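PDB 2IT2: tRNA(Phe) 7-((3-amino-3-carboxypropyl)-4-demethylwyosine(37)-N(4))-methyltransferase 1 from Pyrococcus horikoshii, which probably methylates the N-4 position of wybutosine-86 in tRNA(Phe), with S-adenosyl-L-methionine as methyl donor, in the biosynthesis of wyosine derivatives. Local coordinates for residues B[189-192]-B[193-197]; B[36-39]-B[40-44]; B[85-88]-B[89-93]; B[20-23]-B[24-28]. All blocks are in the same frame, centred on the assembly; numbering follows the deposited sequence.

Interaction 1: B[189-192]-B[193-197]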
# COMPACT_ATOMS: atom_id res chain seq x y z
N LYS B 189 -1.26 19.71 -0.25
CA LYS B 189 -1.36 21.09 -0.73
C LYS B 189 -0.86 21.17 -2.17
O LYS B 189 -1.42 21.91 -2.98
CB LYS B 189 -0.56 22.03 0.17
CG LYS B 189 -1.17 22.22 1.54
CD LYS B 189 -0.40 23.25 2.33
CE LYS B 189 -1.06 23.51 3.67
NZ LYS B 189 -1.03 22.30 4.53
N ARG B 190 0.20 20.43 -2.49
CA ARG B 190 0.72 20.43 -3.86
C ARG B 190 -0.34 19.92 -4.84
O ARG B 190 -0.57 20.51 -5.90
CB ARG B 190 1.98 19.56 -3.96
CG ARG B 190 3.24 20.22 -3.45
CD ARG B 190 4.37 19.21 -3.35
NE ARG B 190 4.61 18.47 -4.59
CZ ARG B 190 5.42 17.42 -4.67
NH1 ARG B 190 6.05 16.98 -3.60
NH2 ARG B 190 5.60 16.81 -5.84
N LEU B 191 -0.99 18.81 -4.49
CA LEU B 191 -2.04 18.23 -5.32
C LEU B 191 -3.19 19.22 -5.54
O LEU B 191 -3.70 19.36 -6.66
CB LEU B 191 -2.57 16.95 -4.66
CG LEU B 191 -3.71 16.21 -5.39
CD1 LEU B 191 -3.26 15.85 -6.81
CD2 LEU B 191 -4.10 14.96 -4.62
N GLU B 192 -3.60 19.90 -4.46
CA GLU B 192 -4.69 20.87 -4.53
C GLU B 192 -4.37 21.96 -5.53
O GLU B 192 -5.23 22.40 -6.28
CB GLU B 192 -4.96 21.50 -3.17
CG GLU B 192 -6.19 22.42 -3.13
CD GLU B 192 -6.42 23.03 -1.76
OE1 GLU B 192 -6.34 22.29 -0.76
OE2 GLU B 192 -6.68 24.25 -1.67
N SER B 193 -3.12 22.41 -5.52
CA SER B 193 -2.70 23.47 -6.43
C SER B 193 -2.60 23.02 -7.89
O SER B 193 -2.73 23.84 -8.80
CB SER B 193 -1.35 24.04 -5.99
OG SER B 193 -0.29 23.14 -6.29
N LYS B 194 -2.38 21.73 -8.13
CA LYS B 194 -2.22 21.22 -9.50
C LYS B 194 -3.43 20.59 -10.17
O LYS B 194 -3.45 20.45 -11.39
CB LYS B 194 -1.06 20.22 -9.54
CG LYS B 194 0.29 20.81 -9.14
CD LYS B 194 0.63 22.02 -10.00
CE LYS B 194 1.98 22.61 -9.63
NZ LYS B 194 2.26 23.87 -10.37
N ILE B 195 -4.45 20.22 -9.39
CA ILE B 195 -5.62 19.59 -9.98
C ILE B 195 -6.31 20.46 -11.03
O ILE B 195 -7.07 19.95 -11.86
CB ILE B 195 -6.66 19.17 -8.90
CG1 ILE B 195 -6.93 20.32 -7.93
CG2 ILE B 195 -6.16 17.94 -8.16
CD1 ILE B 195 -7.56 21.53 -8.57
N ASN B 196 -6.04 21.76 -10.99
CA ASN B 196 -6.64 22.70 -11.93
C ASN B 196 -6.29 22.30 -13.36
O ASN B 196 -7.02 22.62 -14.30
CB ASN B 196 -6.12 24.12 -11.67
CG ASN B 196 -6.44 24.61 -10.27
OD1 ASN B 196 -7.21 25.56 -10.08
ND2 ASN B 196 -5.84 23.97 -9.27
N ALA B 197 -5.18 21.59 -13.52
CA ALA B 197 -4.72 21.15 -14.83
C ALA B 197 -5.66 20.13 -15.47
O ALA B 197 -5.67 19.97 -16.69
CB ALA B 197 -3.32 20.57 -14.72
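With chi1 at 74°, the side chain of S193 folds back so that OG sits between its own backbone N and carbonyl carbon, and from there it reaches the carbonyl of R190. OG donates to R190 O at 2.7 Å. The bond is well bent at the acceptor, with a C=O...OG angle of 125°. I195 takes a similar first torsion (chi1 49°), which turns CG1 back over the preceding turn, 3.2 Å from E192 O. Its other branch, CG2, meets the CD1 methyl of L191 at 3.8 Å, and the two side chains cross at about a right angle. This is the C-terminal end of helix 167-194, where the regular bonding gives way to a 3-10 turn. S193 N still bonds to K189 O, and I195 N to L191 O at 3.0 Å. Between them the N-H of K194 is shared weakly by R190 O and L191 O, each 3.1 Å from K194 N. Further on, A197 N bonds only three residues back, to K194 O. L191 also packs on C128 and F130, and I195 on L124 of helix 115-127. E192 touches P37 and L38 of helix 36-43, and N196 OD1 receives a weak hydrogen bond from K41 NZ.

Interaction 2: B[36-39]-B[40-44]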
# COMPACT_ATOMS: atom_id res chain seq x y z
N ILE B 36 -10.31 19.60 3.50
CA ILE B 36 -11.59 20.08 3.03
C ILE B 36 -11.42 20.90 1.74
O ILE B 36 -12.17 20.72 0.79
CB ILE B 36 -12.31 20.89 4.12
CG1 ILE B 36 -12.76 19.93 5.22
CG2 ILE B 36 -13.52 21.63 3.55
CD1 ILE B 36 -13.47 20.61 6.37
N PRO B 37 -10.43 21.81 1.70
CA PRO B 37 -10.24 22.60 0.48
C PRO B 37 -9.98 21.72 -0.75
O PRO B 37 -10.51 21.98 -1.83
CB PRO B 37 -9.05 23.47 0.82
CG PRO B 37 -9.21 23.69 2.29
CD PRO B 37 -9.56 22.31 2.79
N LEU B 38 -9.16 20.69 -0.57
CA LEU B 38 -8.82 19.76 -1.66
C LEU B 38 -10.06 19.00 -2.13
O LEU B 38 -10.26 18.84 -3.33
CB LEU B 38 -7.75 18.77 -1.20
CG LEU B 38 -7.38 17.61 -2.13
CD1 LEU B 38 -6.87 18.13 -3.47
CD2 LEU B 38 -6.33 16.76 -1.44
N LEU B 39 -10.88 18.54 -1.19
CA LEU B 39 -12.08 17.81 -1.58
C LEU B 39 -13.03 18.71 -2.35
O LEU B 39 -13.62 18.29 -3.34
CB LEU B 39 -12.81 17.23 -0.36
CG LEU B 39 -12.02 16.23 0.47
CD1 LEU B 39 -12.86 15.81 1.65
CD2 LEU B 39 -11.64 15.02 -0.36
N LYS B 40 -13.19 19.95 -1.90
CA LYS B 40 -14.08 20.85 -2.61
C LYS B 40 -13.54 21.13 -4.00
O LYS B 40 -14.31 21.23 -4.95
CB LYS B 40 -14.27 22.16 -1.86
CG LYS B 40 -14.99 21.96 -0.54
CD LYS B 40 -15.13 23.28 0.18
CE LYS B 40 -15.86 23.13 1.51
NZ LYS B 40 -15.94 24.44 2.23
N LYS B 41 -12.22 21.23 -4.13
CA LYS B 41 -11.60 21.49 -5.43
C LYS B 41 -11.80 20.32 -6.39
O LYS B 41 -12.11 20.53 -7.57
CB LYS B 41 -10.10 21.77 -5.27
CG LYS B 41 -9.50 22.57 -6.43
CD LYS B 41 -10.08 23.97 -6.48
CE LYS B 41 -9.47 24.81 -7.58
NZ LYS B 41 -9.69 24.20 -8.92
N ILE B 42 -11.63 19.09 -5.92
CA ILE B 42 -11.80 17.95 -6.81
C ILE B 42 -13.23 17.89 -7.31
O ILE B 42 -13.47 17.68 -8.49
CB ILE B 42 -11.44 16.61 -6.10
CG1 ILE B 42 -9.95 16.59 -5.76
CG2 ILE B 42 -11.84 15.43 -6.98
CD1 ILE B 42 -9.54 15.45 -4.84
N ASN B 43 -14.18 18.10 -6.40
CA ASN B 43 -15.58 18.06 -6.77
C ASN B 43 -16.00 19.19 -7.69
O ASN B 43 -17.08 19.13 -8.31
CB ASN B 43 -16.45 18.07 -5.53
CG ASN B 43 -16.45 16.74 -4.83
OD1 ASN B 43 -16.94 15.75 -5.38
ND2 ASN B 43 -15.88 16.69 -3.64
N SER B 44 -15.17 20.23 -7.79
CA SER B 44 -15.53 21.33 -8.67
C SER B 44 -15.18 21.02 -10.11
O SER B 44 -15.59 21.76 -10.98
CB SER B 44 -14.82 22.63 -8.28
OG SER B 44 -13.43 22.60 -8.66
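K40 and L39 are the residues most covered by their neighbours along this helix. K40 runs its chain out fully extended beside I36, the two side chains pointing the same way. Its CE presses on the I36 CG2 methyl at 3.4 Å, tighter than usual for two carbons. The backbone holds the pair in step, for K40 N bonds to I36 O at 3.0 Å. L39 takes part through its carbonyl. L39 O accepts two bonds from the same residue, N43, and they arrive from opposite faces of the carbonyl plane. N43 N comes nearly straight at 3.1 Å, with an N-H...O angle of 168°. N43 ND2 is closer, at 2.8 Å, but stands 47° out of that plane. The N43 side chain can fold back like this because CG lies beside its own backbone N (chi1 -75°). The same amide also donates to T50 OG1. A leucine in place of N43 would probably leave L39 O with its backbone bond alone and T50 without its amide partner. L38 and I42 meet through their CD1 methyls at 4.0 Å, and I42 N bonds to L38 O. S44 OG closes back on K41 O at 2.7 Å. These are the contacts of a short amphipathic helix: L39 and I42 face strand 48-63, while I36 and N43 touch helix 11-27 and P37 and L38 touch helix 167-194.

Interaction 3: B[85-88]-B[89-93]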
# COMPACT_ATOMS: atom_id res chain seq x y z
N TYR B 85 4.20 14.44 24.93
CA TYR B 85 3.17 14.39 26.00
C TYR B 85 1.94 13.63 25.56
O TYR B 85 1.48 12.72 26.26
CB TYR B 85 2.74 15.81 26.43
CG TYR B 85 1.55 15.80 27.37
CD1 TYR B 85 1.71 15.44 28.71
CD2 TYR B 85 0.27 16.13 26.92
CE1 TYR B 85 0.62 15.41 29.58
CE2 TYR B 85 -0.82 16.10 27.78
CZ TYR B 85 -0.64 15.74 29.11
OH TYR B 85 -1.71 15.73 29.98
N GLU B 86 1.40 14.01 24.41
CA GLU B 86 0.22 13.36 23.86
C GLU B 86 0.44 11.85 23.70
O GLU B 86 -0.40 11.05 24.09
CB GLU B 86 -0.13 13.96 22.49
CG GLU B 86 -0.75 15.35 22.53
CD GLU B 86 -1.08 15.91 21.16
OE1 GLU B 86 -0.14 16.11 20.35
OE2 GLU B 86 -2.27 16.15 20.89
N VAL B 87 1.59 11.48 23.15
CA VAL B 87 1.88 10.08 22.92
C VAL B 87 2.02 9.33 24.24
O VAL B 87 1.50 8.23 24.40
CB VAL B 87 3.16 9.92 22.05
CG1 VAL B 87 3.49 8.45 21.86
CG2 VAL B 87 2.94 10.59 20.68
N LEU B 88 2.70 9.94 25.20
CA LEU B 88 2.88 9.31 26.50
C LEU B 88 1.54 9.07 27.20
O LEU B 88 1.36 8.05 27.87
CB LEU B 88 3.76 10.18 27.39
CG LEU B 88 5.19 10.33 26.87
CD1 LEU B 88 5.89 11.46 27.62
CD2 LEU B 88 5.93 9.02 27.04
N GLU B 89 0.62 10.02 27.06
CA GLU B 89 -0.70 9.88 27.66
C GLU B 89 -1.45 8.68 27.07
O GLU B 89 -2.19 8.00 27.77
CB GLU B 89 -1.53 11.14 27.42
CG GLU B 89 -0.98 12.37 28.12
CD GLU B 89 -1.09 12.28 29.62
OE1 GLU B 89 -0.40 11.42 30.23
OE2 GLU B 89 -1.87 13.06 30.20
N ALA B 90 -1.27 8.44 25.77
CA ALA B 90 -1.92 7.31 25.11
C ALA B 90 -1.27 6.01 25.58
O ALA B 90 -1.95 5.04 25.90
CB ALA B 90 -1.81 7.44 23.58
N ILE B 91 0.06 6.00 25.63
CA ILE B 91 0.81 4.83 26.06
C ILE B 91 0.42 4.38 27.46
O ILE B 91 0.37 3.18 27.75
CB ILE B 91 2.34 5.09 26.01
CG1 ILE B 91 2.80 5.11 24.56
CG2 ILE B 91 3.09 4.03 26.81
CD1 ILE B 91 4.26 5.55 24.37
N LYS B 92 0.13 5.34 28.33
CA LYS B 92 -0.25 5.05 29.71
C LYS B 92 -1.52 4.20 29.81
O LYS B 92 -1.77 3.59 30.85
CB LYS B 92 -0.46 6.36 30.47
CG LYS B 92 -0.93 6.18 31.90
CD LYS B 92 -1.23 7.52 32.53
CE LYS B 92 -1.81 7.35 33.92
NZ LYS B 92 -2.11 8.66 34.56
N LYS B 93 -2.31 4.15 28.74
CA LYS B 93 -3.56 3.39 28.72
C LYS B 93 -3.41 1.95 28.22
O LYS B 93 -4.38 1.19 28.22
CB LYS B 93 -4.58 4.11 27.83
CG LYS B 93 -4.88 5.53 28.25
CD LYS B 93 -5.81 6.22 27.26
CE LYS B 93 -6.08 7.65 27.68
NZ LYS B 93 -6.95 8.36 26.70
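Y85 and E89 face each other one turn apart on the short helix 84-91, an i to i+4 pair of the kind common along helices. The Y85 ring swings towards E89 because CG lies opposite its own backbone N. The glutamate bends at chi2 and lays its CG over one face of the ring, in a CH-pi contact. CG is 3.7 Å from the ring centroid and 17° off the ring normal. The carboxylate lies over the hydroxyl end of the same face, its plane turned 39° from that of the ring; E89 OE2 is 2.7 Å from Y85 OH, above the ring plane. On the backbone, E89 N bonds to Y85 O at 2.9 Å. With an alanine in place of E89, the ring would probably lose its CH-pi partner and the carboxylate beside its hydroxyl, and be freer to turn. E86 follows with its carbonyl accepting from A90 N at 3.2 Å, while its carboxylate bonds to the backbone N of S83. V87 lies on the buried side. Its CG1 packs on I91 CD1 at 3.9 Å. V87 O accepts from I91 N at 2.9 Å and more weakly from A90 N. V87 also touches V60 of strand 48-63 and, on helix 167-194, L170 and V174; L88 and I91 reach L170 as well. A90 and E86 lie on W78 of strand 73-78. L88 is mostly exposed, but its carbonyl is used: K92 N donates to L88 O at 3.0 Å, with an N-H...O angle of 147°.

Interaction 4: B[20-23]-B[24-28]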
# COMPACT_ATOMS: atom_id res chain seq x y z
N MSE B 20 -24.03 14.74 -1.91
CA MSE B 20 -24.97 14.77 -0.79
C MSE B 20 -24.28 14.22 0.47
O MSE B 20 -24.41 14.78 1.57
CB MSE B 20 -26.22 13.95 -1.13
CG MSE B 20 -26.92 14.36 -2.41
SE MSE B 20 -28.66 13.53 -2.53
CE MSE B 20 -28.11 11.67 -2.58
N SER B 21 -23.52 13.14 0.30
CA SER B 21 -22.81 12.51 1.42
C SER B 21 -21.74 13.47 1.98
O SER B 21 -21.59 13.62 3.20
CB SER B 21 -22.19 11.18 0.95
OG SER B 21 -23.20 10.26 0.55
N LEU B 22 -21.02 14.15 1.10
CA LEU B 22 -20.00 15.07 1.54
C LEU B 22 -20.61 16.28 2.27
O LEU B 22 -20.10 16.73 3.30
CB LEU B 22 -19.17 15.52 0.34
CG LEU B 22 -18.05 16.52 0.63
CD1 LEU B 22 -17.12 15.94 1.70
CD2 LEU B 22 -17.29 16.85 -0.66
N GLU B 23 -21.70 16.80 1.73
CA GLU B 23 -22.39 17.95 2.30
C GLU B 23 -22.75 17.69 3.77
O GLU B 23 -22.54 18.53 4.64
CB GLU B 23 -23.66 18.23 1.49
CG GLU B 23 -24.52 19.34 2.05
CD GLU B 23 -25.90 19.44 1.39
OE1 GLU B 23 -26.00 19.78 0.19
OE2 GLU B 23 -26.91 19.17 2.08
N ILE B 24 -23.30 16.51 4.03
CA ILE B 24 -23.70 16.16 5.39
C ILE B 24 -22.49 15.94 6.28
O ILE B 24 -22.45 16.40 7.44
CB ILE B 24 -24.61 14.89 5.38
CG1 ILE B 24 -25.19 14.69 6.77
CG2 ILE B 24 -23.83 13.66 4.96
CD1 ILE B 24 -25.99 15.86 7.25
N ALA B 25 -21.48 15.27 5.75
CA ALA B 25 -20.26 14.99 6.50
C ALA B 25 -19.62 16.30 6.96
O ALA B 25 -19.13 16.43 8.09
CB ALA B 25 -19.29 14.18 5.62
N LEU B 26 -19.62 17.29 6.08
CA LEU B 26 -19.05 18.59 6.38
C LEU B 26 -19.84 19.30 7.48
O LEU B 26 -19.27 19.78 8.47
CB LEU B 26 -19.04 19.44 5.10
CG LEU B 26 -18.00 19.06 4.04
CD1 LEU B 26 -18.22 19.86 2.77
CD2 LEU B 26 -16.62 19.34 4.61
N ARG B 27 -21.16 19.35 7.32
CA ARG B 27 -21.99 20.02 8.30
C ARG B 27 -21.94 19.32 9.66
O ARG B 27 -22.14 19.96 10.70
CB ARG B 27 -23.43 20.13 7.79
CG ARG B 27 -24.37 19.01 8.18
CD ARG B 27 -25.81 19.34 7.78
NE ARG B 27 -26.78 18.41 8.33
CZ ARG B 27 -28.09 18.49 8.15
NH1 ARG B 27 -28.60 19.48 7.42
NH2 ARG B 27 -28.90 17.59 8.69
N LYS B 28 -21.66 18.01 9.67
CA LYS B 28 -21.59 17.25 10.91
C LYS B 28 -20.19 17.30 11.52
O LYS B 28 -19.96 16.77 12.62
CB LYS B 28 -22.01 15.79 10.69
CG LYS B 28 -23.51 15.59 10.42
CD LYS B 28 -23.96 14.13 10.59
CE LYS B 28 -23.30 13.20 9.58
NZ LYS B 28 -23.75 11.79 9.77
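Plain helical packing at the surface joins residues 20-23 to 24-28, in the last turns of helix 11-27. The backbone is regular. I24 N bonds to M20 O, a selenomethionine carbonyl, at 3.2 Å. L26 N bonds to L22 O at 2.9 Å, almost in line with the carbonyl, and R27 N to E23 O at 3.1 Å. K28 N still reaches I24 O, so the pattern carries on to the end of the helix. Among side chains, the apolar contact is between L22 and L26. L22 turns its CG opposite its own backbone N (chi1 179°), and this carries its branch along the helix towards L26. L22 CG then meets L26 CD1 at 4.0 Å, and L22 CD1 meets L26 CG at the same distance. The two leucines pack at a slant, one branch against the other. L26 CG also lies 3.2 Å from L22 O, beside the end of that carbonyl. A25 adds its methyl, with CB 3.5 Å from L22 O. E23 and R27 carry opposite charges one turn apart, but E23 OE2 and R27 NH1 stay 5.6 Å from each other, so any attraction would act through space rather than by contact. S21 OG bonds back to E17 O, one turn earlier. K28 NZ makes a salt bridge with E30 just beyond the helix. The leucine side faces helix 36-43: L22 touches N43 and L26 touches I36. A25 and L26 lie on V31 of the connecting loop, and helix 36-43 in turn packs on strand 48-63.

How the interactions relate
Along the chain the order is interaction 4, 2, 3, 1, on four different helices. Interactions 4, 2 and 1 form a layered group at one end of the molecule. Helix 36-43 lies in the middle: the centre of interaction 2 is 10 Å from that of interaction 1 and 13 Å from that of interaction 4, and it touches both. Interactions 1 and 4 do not touch; their nearest atoms are about 12 Å apart. Interaction 3 stands apart, its centre 32 to 36 Å from the others. Helix 167-194 spans the gap, carrying interaction 1 at its C-terminal end and packing on helix 84-91 near its start. One long helix thus links both ends of the protein.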